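Local coordinates for CysQ, sulfite synthesis pathway protein (Bacteroides thetaiotaomicron VPI-5482, PDB 3B8B) that probably hydrolyses adenosine 3',5'-bisphosphate to AMP and phosphate with the help of magnesium, as a member of the inositol monophosphatase superfamily, at residues P106-K111 / S221-K226; W247-G252 / L279-F284; N117-V122 / A193-L198; C228-G233 / A259-Y264. All coordinates share one frame; numbering follows the deposited sequence.

How the contacts relate
From the N terminus, contact 1 (106-111 with 221-226) closes the longest loop, joining the end of strand 100-108 and the start of helix 110-114 to the turn before helix 225-232. Contact 3 (117-122 with 193-198) is nested inside that loop and ties the start of the neighbouring strand 121-128 to the loop after strand 189-193; Ser223 OG meets Thr121 OG1 between the two. Contact 4 (228-233 with 259-264) opens next, on the same helix 225-232, and crosses contact 2 (247-252 with 279-284). That crossing pair ties helices 225-232 and 246-258 to strands 261-265 and 280-288, and Asp248 of contact 2 lies beside Asp108 of contact 1, both predicted magnesium ligands.

Contact 1 of 4, residues P106-K111 / S221-K226. With SO4 (sulfate ion), chain B; SO4 (sulfate ion), chain F.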
loop_
_atom_site.group_PDB
_atom_site.type_symbol
_atom_site.label_atom_id
_atom_site.label_comp_id
_atom_site.label_asym_id
_atom_site.label_seq_id
_atom_site.Cartn_x
_atom_site.Cartn_y
_atom_site.Cartn_z
ATOM N N PRO A 106 1.836 -8.635 -3.531
ATOM C CA PRO A 106 0.485 -9.211 -3.697
ATOM C C PRO A 106 -0.276 -9.413 -2.393
ATOM O O PRO A 106 -1.509 -9.418 -2.396
ATOM C CB PRO A 106 0.760 -10.569 -4.378
ATOM C CG PRO A 106 2.108 -10.399 -5.009
ATOM C CD PRO A 106 2.873 -9.539 -4.049
ATOM N N LEU A 107 0.436 -9.569 -1.281
ATOM C CA LEU A 107 -0.217 -9.847 0.001
ATOM C C LEU A 107 0.746 -9.412 1.108
ATOM O O LEU A 107 1.649 -10.177 1.516
ATOM C CB LEU A 107 -0.580 -11.318 0.125
ATOM C CG LEU A 107 -1.538 -11.719 1.255
ATOM C CD1 LEU A 107 -1.849 -13.230 1.184
ATOM C CD2 LEU A 107 -1.054 -11.301 2.614
ATOM N N ASP A 108 0.552 -8.188 1.570
ATOM C CA ASP A 108 1.310 -7.659 2.714
ATOM C C ASP A 108 0.522 -7.852 4.007
ATOM O O ASP A 108 -0.687 -7.616 4.057
ATOM C CB ASP A 108 1.634 -6.184 2.585
ATOM C CG ASP A 108 2.544 -5.695 3.719
ATOM O OD1 ASP A 108 3.577 -6.358 3.978
ATOM O OD2 ASP A 108 2.148 -4.737 4.393
ATOM N N GLY A 109 1.227 -8.221 5.070
ATOM C CA GLY A 109 0.591 -8.414 6.376
ATOM C C GLY A 109 0.457 -9.864 6.714
ATOM O O GLY A 109 -0.640 -10.423 6.867
ATOM N N THR A 110 1.611 -10.518 6.779
ATOM C CA THR A 110 1.687 -11.927 7.044
ATOM C C THR A 110 0.943 -12.351 8.308
ATOM O O THR A 110 0.103 -13.261 8.265
ATOM C CB THR A 110 3.209 -12.339 7.126
ATOM O OG1 THR A 110 3.751 -12.197 5.813
ATOM C CG2 THR A 110 3.364 -13.732 7.622
ATOM N N LYS A 111 1.236 -11.678 9.409
ATOM C CA LYS A 111 0.610 -11.951 10.676
ATOM C C LYS A 111 -0.901 -11.655 10.608
ATOM O O LYS A 111 -1.723 -12.432 11.092
ATOM C CB LYS A 111 1.311 -11.155 11.774
ATOM C CG LYS A 111 2.776 -11.639 12.011
ATOM C CD LYS A 111 3.540 -10.722 12.981
ATOM C CE LYS A 111 4.977 -11.213 13.258
ATOM N NZ LYS A 111 5.712 -10.163 14.048
ATOM N N SER A 221 -3.366 -0.063 12.971
ATOM C CA SER A 221 -4.000 -0.742 11.831
ATOM C C SER A 221 -2.945 -1.594 11.161
ATOM O O SER A 221 -1.734 -1.377 11.331
ATOM C CB SER A 221 -4.585 0.214 10.762
ATOM O OG SER A 221 -5.843 0.745 11.121
ATOM N N GLY A 222 -3.419 -2.602 10.436
ATOM C CA GLY A 222 -2.545 -3.511 9.743
ATOM C C GLY A 222 -1.916 -2.940 8.465
ATOM O O GLY A 222 -2.519 -2.128 7.759
ATOM N N SER A 223 -0.705 -3.428 8.180
ATOM C CA SER A 223 -0.106 -3.314 6.836
ATOM C C SER A 223 -0.053 -1.843 6.408
ATOM O O SER A 223 0.148 -0.920 7.216
ATOM C CB SER A 223 -0.888 -4.242 5.884
ATOM O OG SER A 223 -0.392 -4.208 4.563
ATOM N N SER A 224 -0.208 -1.620 5.119
ATOM C CA SER A 224 -0.120 -0.292 4.539
ATOM C C SER A 224 -1.341 0.583 4.766
ATOM O O SER A 224 -1.374 1.744 4.343
ATOM C CB SER A 224 0.175 -0.419 3.053
ATOM O OG SER A 224 -0.839 -1.223 2.478
ATOM N N ILE A 225 -2.370 0.070 5.443
ATOM C CA ILE A 225 -3.498 0.902 5.834
ATOM C C ILE A 225 -2.950 2.064 6.688
ATOM O O ILE A 225 -3.516 3.149 6.707
ATOM C CB ILE A 225 -4.558 0.095 6.617
ATOM C CG1 ILE A 225 -5.035 -1.099 5.797
ATOM C CG2 ILE A 225 -5.706 1.008 7.011
ATOM C CD1 ILE A 225 -5.984 -2.043 6.542
ATOM N N LYS A 226 -1.847 1.815 7.388
ATOM C CA LYS A 226 -1.251 2.878 8.230
ATOM C C LYS A 226 -0.848 4.098 7.410
ATOM O O LYS A 226 -0.981 5.231 7.867
ATOM C CB LYS A 226 -0.075 2.335 9.025
ATOM C CG LYS A 226 -0.528 1.307 10.083
ATOM C CD LYS A 226 0.558 0.826 11.021
ATOM C CE LYS A 226 1.498 -0.125 10.350
ATOM N NZ LYS A 226 0.843 -1.401 9.905
HETATM S S SO4 B . 2.954 -4.220 9.351
HETATM O O1 SO4 B . 3.155 -2.963 8.624
HETATM O O2 SO4 B . 2.553 -5.240 8.373
HETATM O O3 SO4 B . 4.252 -4.645 9.920
HETATM O O4 SO4 B . 2.038 -4.131 10.437
HETATM S S SO4 F . 4.108 -10.007 17.144
HETATM O O1 SO4 F . 3.672 -11.241 16.488
HETATM O O2 SO4 F . 4.949 -10.319 18.298
HETATM O O3 SO4 F . 4.885 -9.209 16.202
HETATM O O4 SO4 F . 2.936 -9.261 17.606
#
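Asp108 and Ser223 meet through one short hydrogen bond, Ser223 OG to Asp108 OD2 at 2.6 Å, at the Asp-Pro-Leu-Asp-Gly-Thr motif of the inositol monophosphatase family, a predicted magnesium-binding loop that leads from strand 100-108 into helix 110-114. The hydroxyl reaches OD2 on its anti side, 26° out of the carboxylate plane. With CG trans to its own N (chi1 -174°), the Asp108 carboxylate extends toward the serine. Its other oxygen, OD1, lies close to Asp105 and Asp248; all three acids are predicted magnesium ligands, and the crowding of like charges is consistent with a site built for cations. Further out, Ser223 OG also pairs with Thr121 OG1, while Ser224 OG pairs with Asn123. The serine rides on a type II' turn from Gly222 to Ile225, and Lys226 ties the turn to the residue before it: its chain bends at chi3 and chi4 to bring NZ to Ser221 O at 2.9 Å and to Ser223 O at 2.8 Å. The same ammonium, together with Arg240 and Ser194, holds a sulfate, probably from the crystallisation liquor. A methionine in place of Lys226 would probably cost both carbonyls their ammonium donor, leave the sulfate fewer partners and let the turn carrying Ser223 shift. Of the two carbonyl bonds, the one to Ser223 O lies in the carbonyl plane on a lone pair, with a C=O...NZ angle of 122°.

Contact 2 of 4, residues W247-G252 / L279-F284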
loop_
_atom_site.group_PDB
_atom_site.type_symbol
_atom_site.label_atom_id
_atom_site.label_comp_id
_atom_site.label_asym_id
_atom_site.label_seq_id
_atom_site.Cartn_x
_atom_site.Cartn_y
_atom_site.Cartn_z
ATOM N N TRP A 247 8.228 -2.591 -1.873
ATOM C CA TRP A 247 6.899 -2.999 -2.330
ATOM C C TRP A 247 5.806 -2.837 -1.287
ATOM O O TRP A 247 4.627 -2.840 -1.627
ATOM C CB TRP A 247 6.909 -4.430 -2.894
ATOM C CG TRP A 247 7.650 -5.447 -2.160
ATOM C CD1 TRP A 247 7.414 -5.929 -0.884
ATOM C CD2 TRP A 247 8.774 -6.159 -2.653
ATOM N NE1 TRP A 247 8.356 -6.896 -0.579
ATOM C CE2 TRP A 247 9.186 -7.056 -1.650
ATOM C CE3 TRP A 247 9.466 -6.136 -3.863
ATOM C CZ2 TRP A 247 10.275 -7.908 -1.823
ATOM C CZ3 TRP A 247 10.550 -6.981 -4.030
ATOM C CH2 TRP A 247 10.942 -7.845 -3.011
ATOM N N ASP A 248 6.163 -2.685 -0.004
ATOM C CA ASP A 248 5.152 -2.431 0.997
ATOM C C ASP A 248 4.836 -0.967 1.246
ATOM O O ASP A 248 3.872 -0.660 1.934
ATOM C CB ASP A 248 5.486 -3.192 2.245
ATOM C CG ASP A 248 5.424 -4.680 1.985
ATOM O OD1 ASP A 248 4.495 -5.109 1.215
ATOM O OD2 ASP A 248 6.297 -5.402 2.445
ATOM N N THR A 249 5.677 -0.079 0.716
ATOM C CA THR A 249 5.425 1.339 0.850
ATOM C C THR A 249 5.056 2.071 -0.444
ATOM O O THR A 249 4.419 3.120 -0.385
ATOM C CB THR A 249 6.618 2.086 1.489
ATOM O OG1 THR A 249 7.785 1.974 0.690
ATOM C CG2 THR A 249 6.900 1.548 2.934
ATOM N N ALA A 250 5.488 1.557 -1.592
ATOM C CA ALA A 250 5.394 2.318 -2.824
ATOM C C ALA A 250 3.956 2.738 -3.140
ATOM O O ALA A 250 3.696 3.909 -3.452
ATOM C CB ALA A 250 6.021 1.516 -3.999
ATOM N N ALA A 251 3.026 1.795 -3.061
ATOM C CA ALA A 251 1.647 2.110 -3.397
ATOM C C ALA A 251 1.076 3.179 -2.459
ATOM O O ALA A 251 0.496 4.174 -2.908
ATOM C CB ALA A 251 0.776 0.828 -3.387
ATOM N N GLY A 252 1.248 2.966 -1.160
ATOM C CA GLY A 252 0.758 3.910 -0.171
ATOM C C GLY A 252 1.412 5.273 -0.315
ATOM O O GLY A 252 0.781 6.313 -0.097
ATOM N N LEU A 279 16.496 -3.339 -1.954
ATOM C CA LEU A 279 15.058 -3.091 -1.862
ATOM C C LEU A 279 14.496 -2.846 -0.438
ATOM O O LEU A 279 13.312 -2.539 -0.255
ATOM C CB LEU A 279 14.292 -4.226 -2.559
ATOM C CG LEU A 279 14.563 -4.317 -4.068
ATOM C CD1 LEU A 279 13.847 -5.571 -4.628
ATOM C CD2 LEU A 279 14.118 -3.039 -4.832
ATOM N N LEU A 280 15.349 -2.942 0.589
ATOM C CA LEU A 280 14.983 -2.439 1.902
ATOM C C LEU A 280 14.801 -0.931 1.837
ATOM O O LEU A 280 15.623 -0.237 1.225
ATOM C CB LEU A 280 16.089 -2.722 2.936
ATOM C CG LEU A 280 16.105 -4.124 3.528
ATOM C CD1 LEU A 280 17.471 -4.477 4.138
ATOM C CD2 LEU A 280 15.008 -4.256 4.551
ATOM N N ASN A 281 13.743 -0.457 2.482
ATOM C CA ASN A 281 13.582 0.964 2.805
ATOM C C ASN A 281 14.393 1.255 4.061
ATOM O O ASN A 281 14.385 0.434 4.993
ATOM C CB ASN A 281 12.130 1.337 3.155
ATOM C CG ASN A 281 11.135 1.179 2.008
ATOM O OD1 ASN A 281 9.995 0.657 2.213
ATOM N ND2 ASN A 281 11.493 1.652 0.849
ATOM N N PRO A 282 14.925 2.481 4.172
ATOM C CA PRO A 282 15.318 2.979 5.499
ATOM C C PRO A 282 14.091 3.293 6.346
ATOM O O PRO A 282 12.940 3.181 5.870
ATOM C CB PRO A 282 16.066 4.278 5.181
ATOM C CG PRO A 282 15.413 4.782 3.944
ATOM C CD PRO A 282 15.072 3.514 3.131
ATOM N N TRP A 283 14.324 3.740 7.579
ATOM C CA TRP A 283 13.270 4.268 8.414
ATOM C C TRP A 283 12.500 5.337 7.654
ATOM O O TRP A 283 13.113 6.131 6.938
ATOM C CB TRP A 283 13.848 4.929 9.641
ATOM C CG TRP A 283 14.522 4.006 10.600
ATOM C CD1 TRP A 283 14.537 2.656 10.569
ATOM C CD2 TRP A 283 15.200 4.393 11.794
ATOM N NE1 TRP A 283 15.218 2.165 11.675
ATOM C CE2 TRP A 283 15.639 3.221 12.431
ATOM C CE3 TRP A 283 15.482 5.617 12.376
ATOM C CZ2 TRP A 283 16.352 3.243 13.639
ATOM C CZ3 TRP A 283 16.179 5.642 13.584
ATOM C CH2 TRP A 283 16.618 4.465 14.183
ATOM N N PHE A 284 11.183 5.379 7.846
ATOM C CA PHE A 284 10.366 6.425 7.213
ATOM C C PHE A 284 9.345 7.023 8.170
ATOM O O PHE A 284 9.061 6.454 9.228
ATOM C CB PHE A 284 9.698 5.906 5.927
ATOM C CG PHE A 284 8.660 4.847 6.141
ATOM C CD1 PHE A 284 7.362 5.198 6.474
ATOM C CD2 PHE A 284 8.957 3.488 5.999
ATOM C CE1 PHE A 284 6.401 4.260 6.661
ATOM C CE2 PHE A 284 7.977 2.535 6.190
ATOM C CZ PHE A 284 6.691 2.922 6.508
#
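Trp247 and Leu279 cross at about a right angle at one end of this contact, and Thr249 faces Asn281 and Phe284 at the other. A single methyl carries the first meeting: Leu279 CD1 sits 3.6 Å from Trp247 CZ3 and 4.0 Å from CH2, so it touches the six-membered part of the indole, which it approaches obliquely. Trp247 has its CG between the backbone N and the carbonyl carbon (chi1 44°), a position that swings the ring out from the helix toward Leu279, although its CB starts off to one side.

Thr249 points its two branches at different partners, and both opposing side chains come at it from the other direction. Its methyl CG2 lies 3.6 Å from Phe284 CE2 and 3.8 Å from CZ, a slanting approach to the ring. Its hydroxyl OG1 is 3.0 Å from Asn281 OD1, but the asparagine amide is probably turned over in the model, and the firm partner of OG1 is Tyr274 OH. The threonine thus turns its hydroxyl to Tyr274 and its methyl to the Phe284 ring.

Asp248, between these two residues in sequence, is a predicted magnesium and substrate ligand, so the packing flanks a predicted ligand of the catalytic magnesium on the same helical turn. Trp247 also touches Glu85. Overall, the contact sets the first turn of helix 246-258 against strand 280-288 and Leu279 just before it, with strand 244-245 lying alongside through Thr244 and Met245 and Phe284 meeting Tyr238 of strand 238-240 edge-to-face.

Contact 3 of 4, residues N117-V122 / A193-L198; sequences NGEFTV and ASRSHL. With SO4 (sulfate ion), chain F.
Glu119 and Arg195, in the conformer described, stack flat against each other, carboxylate over guanidinium, where the approach to strand 121-128 of the inositol monophosphatase fold meets the loop after strand 189-193. The packing is close here: Glu119 OE1 stands 3.2 Å from Arg195 CZ, over the centre of one face, and the two planes are only 11° apart. OE1 lies well out of the guanidinium plane, so the salt bridge to Arg195 NH1, at 3.4 Å, rests on charge alone and no N-H points at it. The extended Glu119 chain crosses the arginine at about a right angle and lays CG 3.7 Å from NH2. OE1 takes its hydrogen bond from Gly222 N, and Arg195 NE pairs with Glu112 in a second salt bridge. Shortening Glu119 to an alanine is likely to strip the guanidinium face of its charged cover and leave Gly222 N without this acceptor.

Asn117, out at the surface, makes a looser join: Arg195 NH2 reaches its carbonyl O near the guanidinium plane, but the N-H...O angle of 121° marks the bond as weak. Arg195 itself is deposited in two conformers, consistent with mobility at this surface. Beyond it, Ser194 OG accepts from Ser196 N in an ST turn, and the loop then presents His197 N to a sulfate, probably from the crystallisation liquor. That N-H meets sulfate O3 at 3.1 Å and 164°.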
loop_
_atom_site.group_PDB
_atom_site.type_symbol
_atom_site.label_atom_id
_atom_site.label_comp_id
_atom_site.label_asym_id
_atom_site.label_seq_id
_atom_site.Cartn_x
_atom_site.Cartn_y
_atom_site.Cartn_z
ATOM N N ASN A 117 -6.413 -11.621 11.811
ATOM C CA ASN A 117 -6.778 -10.276 12.261
ATOM C C ASN A 117 -7.339 -9.375 11.152
ATOM O O ASN A 117 -7.960 -8.350 11.438
ATOM C CB ASN A 117 -5.610 -9.648 12.993
ATOM C CG ASN A 117 -5.293 -10.395 14.282
ATOM O OD1 ASN A 117 -6.213 -10.824 14.984
ATOM N ND2 ASN A 117 -3.991 -10.548 14.604
ATOM N N GLY A 118 -7.133 -9.771 9.893
ATOM C CA GLY A 118 -7.920 -9.275 8.785
ATOM C C GLY A 118 -7.457 -8.029 8.049
ATOM O O GLY A 118 -8.128 -7.640 7.079
ATOM N N GLU A 119 -6.371 -7.390 8.493
ATOM C CA GLU A 119 -5.930 -6.103 7.901
ATOM C C GLU A 119 -4.664 -6.247 7.050
ATOM O O GLU A 119 -3.691 -5.508 7.183
ATOM C CB GLU A 119 -5.827 -5.019 8.970
ATOM C CG GLU A 119 -7.212 -4.733 9.585
ATOM C CD GLU A 119 -7.216 -3.673 10.682
ATOM O OE1 GLU A 119 -6.156 -3.063 10.941
ATOM O OE2 GLU A 119 -8.315 -3.428 11.293
ATOM N N PHE A 120 -4.706 -7.265 6.204
ATOM C CA PHE A 120 -3.691 -7.467 5.153
ATOM C C PHE A 120 -4.164 -6.760 3.873
ATOM O O PHE A 120 -5.345 -6.425 3.726
ATOM C CB PHE A 120 -3.437 -8.950 4.922
ATOM C CG PHE A 120 -4.699 -9.760 4.686
ATOM C CD1 PHE A 120 -5.269 -9.870 3.421
ATOM C CD2 PHE A 120 -5.331 -10.387 5.762
ATOM C CE1 PHE A 120 -6.427 -10.604 3.224
ATOM C CE2 PHE A 120 -6.475 -11.123 5.559
ATOM C CZ PHE A 120 -7.045 -11.205 4.321
ATOM N N THR A 121 -3.223 -6.533 2.948
ATOM C CA THR A 121 -3.483 -5.697 1.788
ATOM C C THR A 121 -2.782 -6.236 0.535
ATOM O O THR A 121 -1.783 -6.965 0.607
ATOM C CB THR A 121 -2.933 -4.267 2.000
ATOM O OG1 THR A 121 -1.516 -4.346 2.243
ATOM C CG2 THR A 121 -3.623 -3.544 3.181
ATOM N N VAL A 122 -3.323 -5.835 -0.606
ATOM C CA VAL A 122 -2.664 -5.956 -1.905
ATOM C C VAL A 122 -2.105 -4.572 -2.243
ATOM O O VAL A 122 -2.813 -3.562 -2.061
ATOM C CB VAL A 122 -3.669 -6.383 -2.993
ATOM C CG1 VAL A 122 -2.949 -6.607 -4.334
ATOM C CG2 VAL A 122 -4.451 -7.660 -2.584
ATOM N N ALA A 193 0.411 3.225 14.787
ATOM C CA ALA A 193 1.390 2.159 14.959
ATOM C C ALA A 193 0.870 0.832 14.484
ATOM O O ALA A 193 -0.321 0.615 14.323
ATOM C CB ALA A 193 1.764 2.029 16.386
ATOM N N SER A 194 1.810 -0.079 14.247
ATOM C CA SER A 194 1.472 -1.452 13.917
ATOM C C SER A 194 0.700 -2.132 15.069
ATOM O O SER A 194 0.752 -1.695 16.219
ATOM C CB SER A 194 2.766 -2.242 13.637
ATOM O OG SER A 194 2.468 -3.620 13.343
ATOM N N ARG A 195 0.009 -3.219 14.731
ATOM C CA ARG A 195 -0.643 -4.052 15.754
ATOM C C ARG A 195 0.280 -5.162 16.208
ATOM O O ARG A 195 -0.037 -5.862 17.176
ATOM C CB ARG A 195 -1.946 -4.710 15.267
ATOM C CG ARG A 195 -3.156 -3.828 15.340
ATOM C CD ARG A 195 -3.678 -3.539 13.967
ATOM N NE ARG A 195 -4.283 -4.717 13.342
ATOM C CZ ARG A 195 -5.580 -5.037 13.410
ATOM N NH1 ARG A 195 -6.429 -4.302 14.119
ATOM N NH2 ARG A 195 -6.032 -6.109 12.769
ATOM N N SER A 196 1.407 -5.321 15.517
ATOM C CA SER A 196 2.469 -6.278 15.852
ATOM C C SER A 196 3.448 -5.595 16.820
ATOM O O SER A 196 3.313 -4.412 17.135
ATOM C CB SER A 196 3.232 -6.658 14.577
ATOM O OG SER A 196 2.420 -7.268 13.567
ATOM N N HIS A 197 4.424 -6.339 17.314
ATOM C CA HIS A 197 5.485 -5.812 18.180
ATOM C C HIS A 197 6.151 -4.611 17.507
ATOM O O HIS A 197 6.568 -4.736 16.348
ATOM C CB HIS A 197 6.499 -6.948 18.450
ATOM C CG HIS A 197 7.914 -6.500 18.678
ATOM N ND1 HIS A 197 8.424 -6.234 19.930
ATOM C CD2 HIS A 197 8.941 -6.331 17.811
ATOM C CE1 HIS A 197 9.696 -5.891 19.821
ATOM N NE2 HIS A 197 10.034 -5.942 18.545
ATOM N N LEU A 198 6.250 -3.498 18.211
ATOM C CA LEU A 198 6.907 -2.296 17.711
ATOM C C LEU A 198 8.386 -2.402 18.060
ATOM O O LEU A 198 8.748 -2.977 19.082
ATOM C CB LEU A 198 6.318 -1.086 18.396
ATOM C CG LEU A 198 4.790 -0.910 18.244
ATOM C CD1 LEU A 198 4.423 0.444 18.775
ATOM C CD2 LEU A 198 4.394 -1.083 16.780
HETATM S S SO4 F . 4.108 -10.007 17.144
HETATM O O1 SO4 F . 3.672 -11.241 16.488
HETATM O O2 SO4 F . 4.949 -10.319 18.298
HETATM O O3 SO4 F . 4.885 -9.209 16.202
HETATM O O4 SO4 F . 2.936 -9.261 17.606
#

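Contact 4 of 4, residues C228-G233 / A259-Y264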
loop_
_atom_site.group_PDB
_atom_site.type_symbol
_atom_site.label_atom_id
_atom_site.label_comp_id
_atom_site.label_asym_id
_atom_site.label_seq_id
_atom_site.Cartn_x
_atom_site.Cartn_y
_atom_site.Cartn_z
ATOM N N CYS A 228 -2.320 4.825 4.500
ATOM C CA CYS A 228 -3.627 5.310 4.078
ATOM C C CYS A 228 -4.324 6.187 5.111
ATOM O O CYS A 228 -4.999 7.132 4.755
ATOM C CB CYS A 228 -4.544 4.160 3.676
ATOM S SG CYS A 228 -3.919 3.236 2.228
ATOM N N LEU A 229 -4.128 5.878 6.385
ATOM C CA LEU A 229 -4.779 6.627 7.456
ATOM C C LEU A 229 -4.259 8.065 7.445
ATOM O O LEU A 229 -5.018 8.993 7.706
ATOM C CB LEU A 229 -4.546 5.976 8.803
ATOM C CG LEU A 229 -5.392 4.723 9.075
ATOM C CD1 LEU A 229 -4.803 3.977 10.266
ATOM C CD2 LEU A 229 -6.833 5.192 9.365
ATOM N N VAL A 230 -2.967 8.235 7.165
ATOM C CA VAL A 230 -2.429 9.602 7.039
ATOM C C VAL A 230 -2.980 10.303 5.788
ATOM O O VAL A 230 -3.386 11.455 5.850
ATOM C CB VAL A 230 -0.904 9.637 7.110
ATOM C CG1 VAL A 230 -0.396 11.084 7.061
ATOM C CG2 VAL A 230 -0.411 8.935 8.398
ATOM N N ALA A 231 -3.022 9.586 4.665
ATOM C CA ALA A 231 -3.573 10.136 3.439
ATOM C C ALA A 231 -5.052 10.532 3.620
ATOM O O ALA A 231 -5.520 11.496 3.017
ATOM C CB ALA A 231 -3.407 9.107 2.295
ATOM N N GLU A 232 -5.784 9.777 4.445
ATOM C CA GLU A 232 -7.202 10.016 4.682
ATOM C C GLU A 232 -7.457 11.208 5.596
ATOM O O GLU A 232 -8.542 11.761 5.590
ATOM C CB GLU A 232 -7.845 8.757 5.296
ATOM C CG GLU A 232 -9.336 8.768 5.225
ATOM C CD GLU A 232 -9.975 7.409 5.550
ATOM O OE1 GLU A 232 -9.352 6.357 5.297
ATOM O OE2 GLU A 232 -11.093 7.475 6.133
ATOM N N GLY A 233 -6.436 11.619 6.332
ATOM C CA GLY A 233 -6.559 12.648 7.357
ATOM C C GLY A 233 -6.965 12.089 8.708
ATOM O O GLY A 233 -7.284 12.872 9.610
ATOM N N ALA A 259 -2.588 12.954 -1.865
ATOM C CA ALA A 259 -3.400 13.496 -0.764
ATOM C C ALA A 259 -2.753 14.678 -0.019
ATOM O O ALA A 259 -3.333 15.207 0.927
ATOM C CB ALA A 259 -3.727 12.345 0.240
ATOM N N GLY A 260 -1.595 15.151 -0.489
ATOM C CA GLY A 260 -0.906 16.251 0.132
ATOM C C GLY A 260 0.030 15.866 1.255
ATOM O O GLY A 260 0.515 16.733 2.000
HETATM N N MSE A 261 0.292 14.563 1.367
HETATM C CA MSE A 261 1.172 14.028 2.385
HETATM C C MSE A 261 2.488 13.622 1.710
HETATM O O MSE A 261 2.671 13.820 0.507
HETATM C CB MSE A 261 0.545 12.811 3.108
HETATM C CG MSE A 261 -0.916 12.956 3.455
HETATM SE SE MSE A 261 -1.306 14.423 4.687
HETATM C CE MSE A 261 -3.283 14.480 4.380
ATOM N N GLU A 262 3.396 13.053 2.486
ATOM C CA GLU A 262 4.672 12.587 1.962
ATOM C C GLU A 262 5.205 11.472 2.860
ATOM O O GLU A 262 4.822 11.377 4.032
ATOM C CB GLU A 262 5.647 13.751 1.858
ATOM C CG GLU A 262 6.968 13.487 1.172
ATOM C CD GLU A 262 6.811 12.908 -0.203
ATOM O OE1 GLU A 262 6.699 11.676 -0.295
ATOM O OE2 GLU A 262 6.857 13.677 -1.176
ATOM N N VAL A 263 6.034 10.609 2.281
ATOM C CA VAL A 263 6.679 9.529 3.025
ATOM C C VAL A 263 8.192 9.843 3.000
ATOM O O VAL A 263 8.902 9.563 2.015
ATOM C CB VAL A 263 6.395 8.130 2.445
ATOM C CG1 VAL A 263 7.040 7.044 3.322
ATOM C CG2 VAL A 263 4.882 7.905 2.313
ATOM N N TYR A 264 8.657 10.455 4.078
ATOM C CA TYR A 264 10.049 10.905 4.194
ATOM C C TYR A 264 10.948 9.794 4.710
ATOM O O TYR A 264 10.533 8.986 5.572
ATOM C CB TYR A 264 10.145 12.097 5.166
ATOM C CG TYR A 264 9.462 13.330 4.646
ATOM C CD1 TYR A 264 10.065 14.112 3.668
ATOM C CD2 TYR A 264 8.188 13.699 5.089
ATOM C CE1 TYR A 264 9.434 15.225 3.161
ATOM C CE2 TYR A 264 7.553 14.819 4.583
ATOM C CZ TYR A 264 8.165 15.571 3.639
ATOM O OH TYR A 264 7.564 16.692 3.097
#
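Met261, a selenomethionine, reaches from the start of strand 261-265 to the last turn of helix 225-232, and its side chain can be followed atom by atom. CB points toward the helix. CG, trans to the carbonyl carbon, lies 3.9 Å from Ala231 CA and 4.1 Å from Val230 CG1. A bend at chi2 (-62°) then turns the chain along the helix end, so that SE comes 3.8 Å from Val230 O and 4.2 Å from Val230 CG1. The terminal CE ends closest, 3.4 Å from Val230 O.

Beside it, Ala259 CB packs against Ala231 CB at 3.8 Å and against the carbonyl O of Ala231 at 3.4 Å; two small side chains here bring the backbones to 5.4 Å between the CA atoms of Ala231 and Ala259. Both segments leave a helix through a Schellman motif, at Gly233 and at Gly260, each with the positive phi of such an ending. Ile255 and Ala256 of helix 246-258 border the same interface.

Val230 O already accepts from Gly233 N, so CE and SE merely pack against a carbonyl in use. With no hydrogen bond across it, the junction probably rests on van der Waals fit and largely on burial of apolar groups.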